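Long-range contacts in mannose recognizing lectin (Marasmius oreades, PDB 4TKC), which binds mannose, as a fungal member of the bulb-type (monocot mannose-binding) lectin family: residues 8-13 with 92-97; 28-33 with 40-45; 32-37 with 59-64. All coordinates share one frame; numbering follows the deposited sequence.

Interaction 1. Residues 8-13 with 92-97; sequences GSTLPE and NLVCQN. With MAN (alpha-D-mannopyranose), chain D.
Leu11 and Leu93 face each other as an antiparallel hydrogen-bonded pair, their backbones joined in both directions: Leu11 N gives to Leu93 O at 2.8 Å, and Leu93 N returns a bond to Leu11 O. Two residues along, beyond the pair Thr10-Val94, Cys95 N reaches Ser9 O at 2.9 Å. This backbone ladder is the tight part of the contact. The two leucine side chains leave the same, buried face of the sheet, CB to CB 4.1 Å, and Leu93 continues onto Leu23 and Phe32 in the middle of the beta-prism. The other face, bearing Thr10, Pro12, Asn92 and Val94, is partly exposed. There Thr10 and Val94 lie side by side, and both methyls of Val94 rest on Thr10 OG1, 3.7 Å from CG1 and from CG2. That hydroxyl also shares a hydrogen bond with Ser9 OG. With CG beside the backbone N (chi1 -76°), Asn92 leans over the neighbouring strand, where OD1 comes 3.2 Å from Pro12 CA and takes a weak bond from a water held by Glu13 N. Main-chain bonds thus carry the pairing of strands 10-12 and 92-95, with an apolar buried face and a mixed, water-bridged one.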
loop_
_atom_site.group_PDB
_atom_site.type_symbol
_atom_site.label_atom_id
_atom_site.label_comp_id
_atom_site.label_asym_id
_atom_site.label_seq_id
_atom_site.Cartn_x
_atom_site.Cartn_y
_atom_site.Cartn_z
ATOM N N GLY A 8 -0.743 2.366 10.580
ATOM C CA GLY A 8 -0.719 3.308 11.727
ATOM C C GLY A 8 -0.492 4.743 11.227
ATOM O O GLY A 8 -1.146 5.219 10.311
ATOM N N SER A 9 0.539 5.373 11.788
ATOM C CA SER A 9 0.843 6.766 11.447
ATOM C C SER A 9 1.756 7.018 10.258
ATOM O O SER A 9 1.876 8.132 9.744
ATOM C CB SER A 9 1.545 7.441 12.651
ATOM O OG SER A 9 2.843 6.864 12.859
ATOM N N THR A 10 2.400 5.952 9.772
ATOM C CA THR A 10 3.589 6.145 8.982
ATOM C C THR A 10 3.621 5.327 7.684
ATOM O O THR A 10 3.419 4.098 7.708
ATOM C CB THR A 10 4.839 5.834 9.839
ATOM O OG1 THR A 10 4.871 6.700 10.997
ATOM C CG2 THR A 10 6.149 5.952 9.032
ATOM N N LEU A 11 3.831 6.007 6.563
ATOM C CA LEU A 11 3.992 5.390 5.245
ATOM C C LEU A 11 5.472 5.263 4.950
ATOM O O LEU A 11 6.136 6.248 4.684
ATOM C CB LEU A 11 3.324 6.256 4.160
ATOM C CG LEU A 11 2.953 5.511 2.887
ATOM C CD1 LEU A 11 1.954 4.389 3.176
ATOM C CD2 LEU A 11 2.399 6.453 1.847
ATOM N N PRO A 12 6.040 4.070 5.106
ATOM C CA PRO A 12 7.449 3.853 4.760
ATOM C C PRO A 12 7.681 3.706 3.241
ATOM O O PRO A 12 6.731 3.765 2.469
ATOM C CB PRO A 12 7.786 2.539 5.486
ATOM C CG PRO A 12 6.487 1.881 5.752
ATOM C CD PRO A 12 5.360 2.813 5.471
ATOM N N GLU A 13 8.951 3.654 2.831
ATOM C CA GLU A 13 9.276 3.341 1.428
ATOM C C GLU A 13 8.550 2.090 0.945
ATOM O O GLU A 13 8.377 1.139 1.702
ATOM C CB GLU A 13 10.779 3.204 1.207
ATOM C CG GLU A 13 11.527 4.530 1.438
ATOM C CD GLU A 13 13.028 4.416 1.133
ATOM O OE1 GLU A 13 13.423 3.491 0.385
ATOM O OE2 GLU A 13 13.817 5.219 1.668
ATOM N N ASN A 92 10.272 8.345 5.212
ATOM C CA ASN A 92 9.004 7.964 5.779
ATOM C C ASN A 92 8.084 9.136 5.728
ATOM O O ASN A 92 8.558 10.284 6.001
ATOM C CB ASN A 92 9.190 7.523 7.219
ATOM C CG ASN A 92 9.790 6.142 7.322
ATOM O OD1 ASN A 92 9.081 5.141 7.223
ATOM N ND2 ASN A 92 11.088 6.090 7.560
ATOM N N LEU A 93 6.793 8.927 5.538
ATOM C CA LEU A 93 5.811 10.015 5.651
ATOM C C LEU A 93 5.058 9.758 6.942
ATOM O O LEU A 93 4.441 8.691 7.100
ATOM C CB LEU A 93 4.839 10.025 4.444
ATOM C CG LEU A 93 3.641 10.969 4.471
ATOM C CD1 LEU A 93 4.162 12.340 4.099
ATOM C CD2 LEU A 93 2.497 10.559 3.539
ATOM N N VAL A 94 5.083 10.758 7.861
ATOM C CA VAL A 94 4.507 10.549 9.167
ATOM C C VAL A 94 3.348 11.522 9.438
ATOM O O VAL A 94 3.490 12.774 9.308
ATOM C CB VAL A 94 5.553 10.705 10.308
ATOM C CG1 VAL A 94 4.934 10.380 11.649
ATOM C CG2 VAL A 94 6.737 9.781 10.074
ATOM N N CYS A 95 2.233 10.966 9.900
ATOM C CA CYS A 95 1.019 11.720 10.260
ATOM C C CYS A 95 1.082 11.882 11.781
ATOM O O CYS A 95 0.827 10.905 12.521
ATOM C CB CYS A 95 -0.239 10.931 9.835
ATOM S SG CYS A 95 -1.812 11.772 10.132
ATOM N N GLN A 96 1.423 13.103 12.232
ATOM C CA GLN A 96 1.775 13.298 13.655
ATOM C C GLN A 96 0.587 13.803 14.495
ATOM O O GLN A 96 -0.354 14.426 13.956
ATOM C CB GLN A 96 2.934 14.300 13.772
ATOM C CG GLN A 96 4.218 13.807 13.138
ATOM C CD GLN A 96 5.408 14.740 13.221
ATOM O OE1 GLN A 96 5.260 15.951 13.567
ATOM N NE2 GLN A 96 6.584 14.194 13.169
ATOM N N ASN A 97 0.674 13.537 15.805
ATOM C CA ASN A 97 -0.307 14.032 16.746
ATOM C C ASN A 97 -0.418 15.570 16.761
ATOM O O ASN A 97 -1.510 16.081 16.972
ATOM C CB ASN A 97 0.016 13.603 18.176
ATOM C CG ASN A 97 -0.114 12.124 18.416
ATOM O OD1 ASN A 97 -0.783 11.392 17.672
ATOM N ND2 ASN A 97 0.512 11.666 19.486
HETATM C C1 MAN D . 7.300 20.907 13.724
HETATM C C2 MAN D . 6.914 19.528 14.246
HETATM C C3 MAN D . 8.067 18.566 13.975
HETATM C C4 MAN D . 8.414 18.564 12.477
HETATM C C5 MAN D . 8.739 19.990 12.021
HETATM C C6 MAN D . 8.926 20.057 10.526
HETATM O O1 MAN D . 8.359 21.442 14.490
HETATM O O2 MAN D . 5.726 19.145 13.610
HETATM O O3 MAN D . 7.664 17.275 14.374
HETATM O O4 MAN D . 9.515 17.698 12.253
HETATM O O5 MAN D . 7.689 20.890 12.377
HETATM O O6 MAN D . 9.402 21.334 10.158
HETATM O O HOH W 1 11.055 3.753 5.016
#

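Interaction 2. Residues 28-33 with 40-45; sequences GRVEFR and IQLFLD
A beta hairpin, strands 30-34 and 40-44, forms the middle of one four-stranded antiparallel sheet of the bulb-type lectin beta-prism. Its rungs are the hydrogen-bonded pairs Glu31-Phe43 and Arg33-Gln41, each bonded both ways; the shortest of these bonds runs from Arg33 N to Gln41 O, 2.7 Å. Alternating with them, the non-hydrogen-bonded pairs Val30-Leu44 and Phe32-Leu42 turn their side chains into the core. Leu42 CD1 wedges between Val30 and Phe32, 3.9 Å from Val30 CG1 and 3.8 Å from Phe32 CB, while Ile40 CG2 meets the far end of the phenyl ring 3.5 Å from Phe32 CZ. On the other face the extended side chain of Arg33 crosses the strand and lays its guanidinium flat on the Phe43 ring, planes 12° apart, with NH1 over the ring toward its rim. Polar partners fix the rotation of that group: NE bonds Glu31 OE1, NH2 forms a salt bridge with Asp46, and a water bridges NH1 to Gln41 OE1. Glu31 and Gln41 have further partners in His5 and Asp54. The end of the hairpin opposite its connecting loop closes with a side-on salt bridge, guanidinium and carboxylate nearly coplanar: Arg29 NH2 meets Asp45 OD2 at 2.8 Å, and Arg29 NE points almost straight (172°) at the syn lone pair of Asp45 OD1, 2.9 Å away.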
loop_
_atom_site.group_PDB
_atom_site.type_symbol
_atom_site.label_atom_id
_atom_site.label_comp_id
_atom_site.label_asym_id
_atom_site.label_seq_id
_atom_site.Cartn_x
_atom_site.Cartn_y
_atom_site.Cartn_z
ATOM N N GLY A 28 -5.386 9.402 17.309
ATOM C CA GLY A 28 -6.669 9.258 16.635
ATOM C C GLY A 28 -7.237 10.521 16.004
ATOM O O GLY A 28 -8.273 10.462 15.320
ATOM N N ARG A 29 -6.634 11.683 16.314
ATOM C CA ARG A 29 -7.235 12.981 15.926
ATOM C C ARG A 29 -6.860 13.428 14.526
ATOM O O ARG A 29 -7.615 14.164 13.903
ATOM C CB ARG A 29 -6.878 14.099 16.914
ATOM C CG ARG A 29 -7.258 13.818 18.370
ATOM C CD ARG A 29 -6.993 15.002 19.287
ATOM N NE ARG A 29 -7.674 16.210 18.804
ATOM C CZ ARG A 29 -7.314 17.459 19.079
ATOM N NH1 ARG A 29 -6.287 17.716 19.893
ATOM N NH2 ARG A 29 -7.888 18.417 18.369
ATOM N N VAL A 30 -5.744 12.930 13.997
ATOM C CA VAL A 30 -5.220 13.470 12.753
ATOM C C VAL A 30 -5.170 12.312 11.741
ATOM O O VAL A 30 -4.616 11.270 12.061
ATOM C CB VAL A 30 -3.807 14.067 12.941
ATOM C CG1 VAL A 30 -3.361 14.790 11.668
ATOM C CG2 VAL A 30 -3.768 15.048 14.136
ATOM N N GLU A 31 -5.794 12.520 10.583
ATOM C CA GLU A 31 -5.962 11.449 9.596
ATOM C C GLU A 31 -5.614 12.004 8.229
ATOM O O GLU A 31 -6.182 13.000 7.754
ATOM C CB GLU A 31 -7.400 10.936 9.649
ATOM C CG GLU A 31 -7.593 9.611 8.906
ATOM C CD GLU A 31 -8.982 9.053 9.096
ATOM O OE1 GLU A 31 -9.950 9.813 8.914
ATOM O OE2 GLU A 31 -9.109 7.828 9.284
ATOM N N PHE A 32 -4.788 11.234 7.510
ATOM C CA PHE A 32 -4.337 11.565 6.173
ATOM C C PHE A 32 -4.971 10.532 5.234
ATOM O O PHE A 32 -4.579 9.350 5.181
ATOM C CB PHE A 32 -2.829 11.494 6.080
ATOM C CG PHE A 32 -2.281 11.845 4.725
ATOM C CD1 PHE A 32 -2.588 13.048 4.103
ATOM C CD2 PHE A 32 -1.544 10.919 4.008
ATOM C CE1 PHE A 32 -2.056 13.383 2.877
ATOM C CE2 PHE A 32 -1.025 11.246 2.772
ATOM C CZ PHE A 32 -1.275 12.478 2.214
ATOM N N ARG A 33 -5.960 10.999 4.483
ATOM C CA ARG A 33 -6.876 10.132 3.739
ATOM C C ARG A 33 -6.687 10.249 2.250
ATOM O O ARG A 33 -6.499 11.346 1.713
ATOM C CB ARG A 33 -8.308 10.651 3.982
ATOM C CG ARG A 33 -8.756 10.773 5.406
ATOM C CD ARG A 33 -10.073 11.536 5.496
ATOM N NE ARG A 33 -10.475 11.611 6.895
ATOM C CZ ARG A 33 -11.542 12.242 7.362
ATOM N NH1 ARG A 33 -12.314 12.969 6.542
ATOM N NH2 ARG A 33 -11.801 12.171 8.675
ATOM N N ILE A 40 -6.967 13.929 -1.720
ATOM C CA ILE A 40 -5.921 13.648 -0.750
ATOM C C ILE A 40 -6.030 14.705 0.369
ATOM O O ILE A 40 -5.899 15.917 0.124
ATOM C CB ILE A 40 -4.520 13.721 -1.373
ATOM C CG1 ILE A 40 -4.422 12.771 -2.580
ATOM C CG2 ILE A 40 -3.463 13.357 -0.352
ATOM C CD1 ILE A 40 -3.163 12.969 -3.385
ATOM N N GLN A 41 -6.394 14.239 1.563
ATOM C CA GLN A 41 -6.855 15.201 2.601
ATOM C C GLN A 41 -6.329 14.835 3.974
ATOM O O GLN A 41 -6.391 13.688 4.413
ATOM C CB GLN A 41 -8.383 15.218 2.625
ATOM C CG GLN A 41 -8.995 15.586 1.292
ATOM C CD GLN A 41 -10.497 15.693 1.345
ATOM O OE1 GLN A 41 -11.161 14.929 2.030
ATOM N NE2 GLN A 41 -11.045 16.686 0.632
ATOM N N LEU A 42 -5.910 15.885 4.686
ATOM C CA LEU A 42 -5.424 15.772 6.045
ATOM C C LEU A 42 -6.486 16.445 6.908
ATOM O O LEU A 42 -6.706 17.674 6.814
ATOM C CB LEU A 42 -4.089 16.518 6.218
ATOM C CG LEU A 42 -3.382 16.364 7.565
ATOM C CD1 LEU A 42 -2.916 14.923 7.762
ATOM C CD2 LEU A 42 -2.228 17.356 7.683
ATOM N N PHE A 43 -7.074 15.687 7.829
ATOM C CA PHE A 43 -8.183 16.159 8.667
ATOM C C PHE A 43 -7.838 16.055 10.144
ATOM O O PHE A 43 -7.148 15.154 10.611
ATOM C CB PHE A 43 -9.443 15.305 8.366
ATOM C CG PHE A 43 -10.380 15.928 7.370
ATOM C CD1 PHE A 43 -10.209 15.743 6.002
ATOM C CD2 PHE A 43 -11.395 16.755 7.795
ATOM C CE1 PHE A 43 -11.044 16.368 5.089
ATOM C CE2 PHE A 43 -12.234 17.383 6.895
ATOM C CZ PHE A 43 -12.061 17.194 5.542
ATOM N N LEU A 44 -8.282 17.068 10.875
ATOM C CA LEU A 44 -8.293 17.074 12.345
ATOM C C LEU A 44 -9.715 16.800 12.854
ATOM O O LEU A 44 -10.660 17.529 12.490
ATOM C CB LEU A 44 -7.852 18.446 12.887
ATOM C CG LEU A 44 -7.690 18.539 14.409
ATOM C CD1 LEU A 44 -6.653 17.569 14.988
ATOM C CD2 LEU A 44 -7.324 19.989 14.764
ATOM N N ASP A 45 -9.833 15.862 13.793
ATOM C CA ASP A 45 -11.101 15.514 14.439
ATOM C C ASP A 45 -12.260 15.293 13.470
ATOM O O ASP A 45 -13.400 15.626 13.788
ATOM C CB ASP A 45 -11.447 16.609 15.444
ATOM C CG ASP A 45 -10.401 16.749 16.487
ATOM O OD1 ASP A 45 -9.812 15.752 16.930
ATOM O OD2 ASP A 45 -10.240 17.884 16.953
HETATM O O HOH W 2 -12.450 13.485 3.906
#

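Interaction 3. Residues 32-37 with 59-64; sequences FRVTDE and SFVKMQ. With BMA (beta-D-mannopyranose), chain B.
Val34 and Val61 meet methyl to methyl, Val34 CG2 to Val61 CG2 at 3.8 Å, where strands of two different sheets face each other across the core. The branches of Val34 divide the work. CG1, anti to the backbone N (chi1 177°), lies against the main chain at 3.9 Å from Ser59 O, whereas CG2 takes the valine. The second methyl of Val61, CG1, comes near the plane of the Phe32 ring and touches its edge at CE2, 4.3 Å away. Further out, Ile17 packs on both Phe32 and Val34, and Cys69 backs Val61 from strand 69-72. Strand 60-63 begins at a classic beta bulge, in which Ser59 and Phe60 both face Tyr72. Ser59 O, brushed by the Val34 methyl, receives a hydrogen bond from Tyr21 OH of the second subunit, so this core edge is also part of the dimer interface. At the far end of 59-64, Gln64 belongs to the beta-mannose pocket, together with Tyr72. The axes of 32-34 and 60-63 approach to 8.0 Å at an angle of 127°, and the side chains that meet between them are aliphatic or aromatic. Between these two segments the attraction is therefore dispersion and the exclusion of water, with no directed polar bond.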
loop_
_atom_site.group_PDB
_atom_site.type_symbol
_atom_site.label_atom_id
_atom_site.label_comp_id
_atom_site.label_asym_id
_atom_site.label_seq_id
_atom_site.Cartn_x
_atom_site.Cartn_y
_atom_site.Cartn_z
ATOM N N PHE A 32 -4.788 11.234 7.510
ATOM C CA PHE A 32 -4.337 11.565 6.173
ATOM C C PHE A 32 -4.971 10.532 5.234
ATOM O O PHE A 32 -4.579 9.350 5.181
ATOM C CB PHE A 32 -2.829 11.494 6.080
ATOM C CG PHE A 32 -2.281 11.845 4.725
ATOM C CD1 PHE A 32 -2.588 13.048 4.103
ATOM C CD2 PHE A 32 -1.544 10.919 4.008
ATOM C CE1 PHE A 32 -2.056 13.383 2.877
ATOM C CE2 PHE A 32 -1.025 11.246 2.772
ATOM C CZ PHE A 32 -1.275 12.478 2.214
ATOM N N ARG A 33 -5.960 10.999 4.483
ATOM C CA ARG A 33 -6.876 10.132 3.739
ATOM C C ARG A 33 -6.687 10.249 2.250
ATOM O O ARG A 33 -6.499 11.346 1.713
ATOM C CB ARG A 33 -8.308 10.651 3.982
ATOM C CG ARG A 33 -8.756 10.773 5.406
ATOM C CD ARG A 33 -10.073 11.536 5.496
ATOM N NE ARG A 33 -10.475 11.611 6.895
ATOM C CZ ARG A 33 -11.542 12.242 7.362
ATOM N NH1 ARG A 33 -12.314 12.969 6.542
ATOM N NH2 ARG A 33 -11.801 12.171 8.675
ATOM N N VAL A 34 -6.909 9.127 1.545
ATOM C CA VAL A 34 -7.199 9.190 0.119
ATOM C C VAL A 34 -8.668 8.765 -0.050
ATOM O O VAL A 34 -9.075 7.699 0.448
ATOM C CB VAL A 34 -6.261 8.275 -0.693
ATOM C CG1 VAL A 34 -6.617 8.287 -2.184
ATOM C CG2 VAL A 34 -4.812 8.699 -0.513
ATOM N N THR A 35 -9.485 9.675 -0.597
ATOM C CA THR A 35 -10.942 9.507 -0.557
ATOM C C THR A 35 -11.467 8.814 -1.795
ATOM O O THR A 35 -10.817 8.824 -2.851
ATOM C CB THR A 35 -11.697 10.842 -0.327
ATOM O OG1 THR A 35 -11.715 11.603 -1.529
ATOM C CG2 THR A 35 -11.042 11.667 0.816
ATOM N N ASP A 36 -12.671 8.260 -1.672
ATOM C CA ASP A 36 -13.332 7.634 -2.832
ATOM C C ASP A 36 -13.623 8.690 -3.904
ATOM O O ASP A 36 -13.714 8.366 -5.075
ATOM C CB ASP A 36 -14.632 6.933 -2.429
ATOM C CG ASP A 36 -14.401 5.723 -1.509
ATOM O OD1 ASP A 36 -13.377 5.030 -1.672
ATOM O OD2 ASP A 36 -15.262 5.450 -0.649
ATOM N N GLU A 37 -13.695 9.962 -3.491
ATOM C CA GLU A 37 -13.888 11.078 -4.412
ATOM C C GLU A 37 -12.546 11.483 -5.081
ATOM O O GLU A 37 -12.510 12.405 -5.885
ATOM C CB GLU A 37 -14.531 12.286 -3.676
ATOM C CG GLU A 37 -15.949 12.035 -3.148
ATOM C CD GLU A 37 -16.004 11.038 -1.980
ATOM O OE1 GLU A 37 -15.125 11.093 -1.087
ATOM O OE2 GLU A 37 -16.971 10.244 -1.909
ATOM N N SER A 59 -5.843 8.274 -7.145
ATOM C CA SER A 59 -6.093 6.880 -6.828
ATOM C C SER A 59 -5.290 6.407 -5.608
ATOM O O SER A 59 -5.754 5.577 -4.815
ATOM C CB SER A 59 -5.732 6.050 -8.047
ATOM O OG SER A 59 -5.927 4.669 -7.859
ATOM N N PHE A 60 -4.053 6.862 -5.490
ATOM C CA PHE A 60 -3.226 6.398 -4.388
ATOM C C PHE A 60 -2.076 7.397 -4.133
ATOM O O PHE A 60 -1.698 8.135 -5.035
ATOM C CB PHE A 60 -2.725 4.929 -4.626
ATOM C CG PHE A 60 -1.806 4.780 -5.798
ATOM C CD1 PHE A 60 -2.319 4.423 -7.038
ATOM C CD2 PHE A 60 -0.425 4.818 -5.641
ATOM C CE1 PHE A 60 -1.486 4.242 -8.118
ATOM C CE2 PHE A 60 0.412 4.631 -6.738
ATOM C CZ PHE A 60 -0.129 4.352 -7.976
ATOM N N VAL A 61 -1.483 7.264 -2.947
ATOM C CA VAL A 61 -0.252 7.945 -2.558
ATOM C C VAL A 61 0.829 6.903 -2.250
ATOM O O VAL A 61 0.548 5.924 -1.562
ATOM C CB VAL A 61 -0.521 8.799 -1.295
ATOM C CG1 VAL A 61 0.761 9.297 -0.634
ATOM C CG2 VAL A 61 -1.388 10.000 -1.643
ATOM N N LYS A 62 2.035 7.114 -2.773
ATOM C CA LYS A 62 3.124 6.187 -2.569
ATOM C C LYS A 62 4.337 6.973 -2.068
ATOM O O LYS A 62 4.799 7.913 -2.743
ATOM C CB LYS A 62 3.442 5.455 -3.895
ATOM C CG LYS A 62 4.546 4.399 -3.769
ATOM C CD LYS A 62 4.525 3.481 -4.981
ATOM C CE LYS A 62 5.367 2.232 -4.800
ATOM N NZ LYS A 62 5.497 1.378 -6.024
ATOM N N MET A 63 4.897 6.465 -0.969
ATOM C CA MET A 63 6.184 6.938 -0.449
ATOM C C MET A 63 7.251 6.092 -1.153
ATOM O O MET A 63 7.351 4.865 -0.897
ATOM C CB MET A 63 6.247 6.790 1.089
ATOM C CG MET A 63 7.578 7.114 1.738
ATOM S SD MET A 63 7.943 8.864 1.847
ATOM C CE MET A 63 8.912 9.132 0.388
ATOM N N GLN A 64 7.912 6.656 -2.139
ATOM C CA GLN A 64 8.738 5.849 -3.039
ATOM C C GLN A 64 10.161 5.642 -2.548
ATOM O O GLN A 64 10.736 6.488 -1.818
ATOM C CB GLN A 64 8.794 6.537 -4.402
ATOM C CG GLN A 64 7.426 6.718 -5.024
ATOM C CD GLN A 64 7.450 7.353 -6.390
ATOM O OE1 GLN A 64 8.392 8.062 -6.779
ATOM N NE2 GLN A 64 6.362 7.152 -7.112
HETATM C C1 BMA B . 9.911 11.781 -10.332
HETATM C C2 BMA B . 9.805 10.403 -9.686
HETATM C C3 BMA B . 8.576 9.731 -10.274
HETATM C C4 BMA B . 7.327 10.613 -10.108
HETATM C C5 BMA B . 7.550 12.023 -10.664
HETATM C C6 BMA B . 6.301 12.883 -10.471
HETATM O O1 BMA B . 11.095 12.370 -9.786
HETATM O O2 BMA B . 9.755 10.512 -8.257
HETATM O O3 BMA B . 8.430 8.456 -9.643
HETATM O O4 BMA B . 6.208 10.032 -10.781
HETATM O O5 BMA B . 8.726 12.544 -10.030
HETATM O O6 BMA B . 6.576 14.215 -10.008
#

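In the fold
The three contacts lie 12 to 13 Å apart, centre to centre, and involve all three four-stranded sheets of the beta-prism. Interaction 1 pairs the N-terminal strand 10-12 with strand 92-95; interactions 2 and 3 both fall within the chain between those strands. Interaction 2 forms the hairpin 30-34/40-44, and in interaction 3 strand 30-34 of that hairpin packs against the sheet of 60-63. Phe32 is common to 2 and 3, and Leu93 CD2 of interaction 1 touches Phe32 CE2 at 3.7 Å, so one ring connects the sheets. The segments 92-97 and 59-64 each lead into a mannose pocket, whose strands are thereby tied to a shared core.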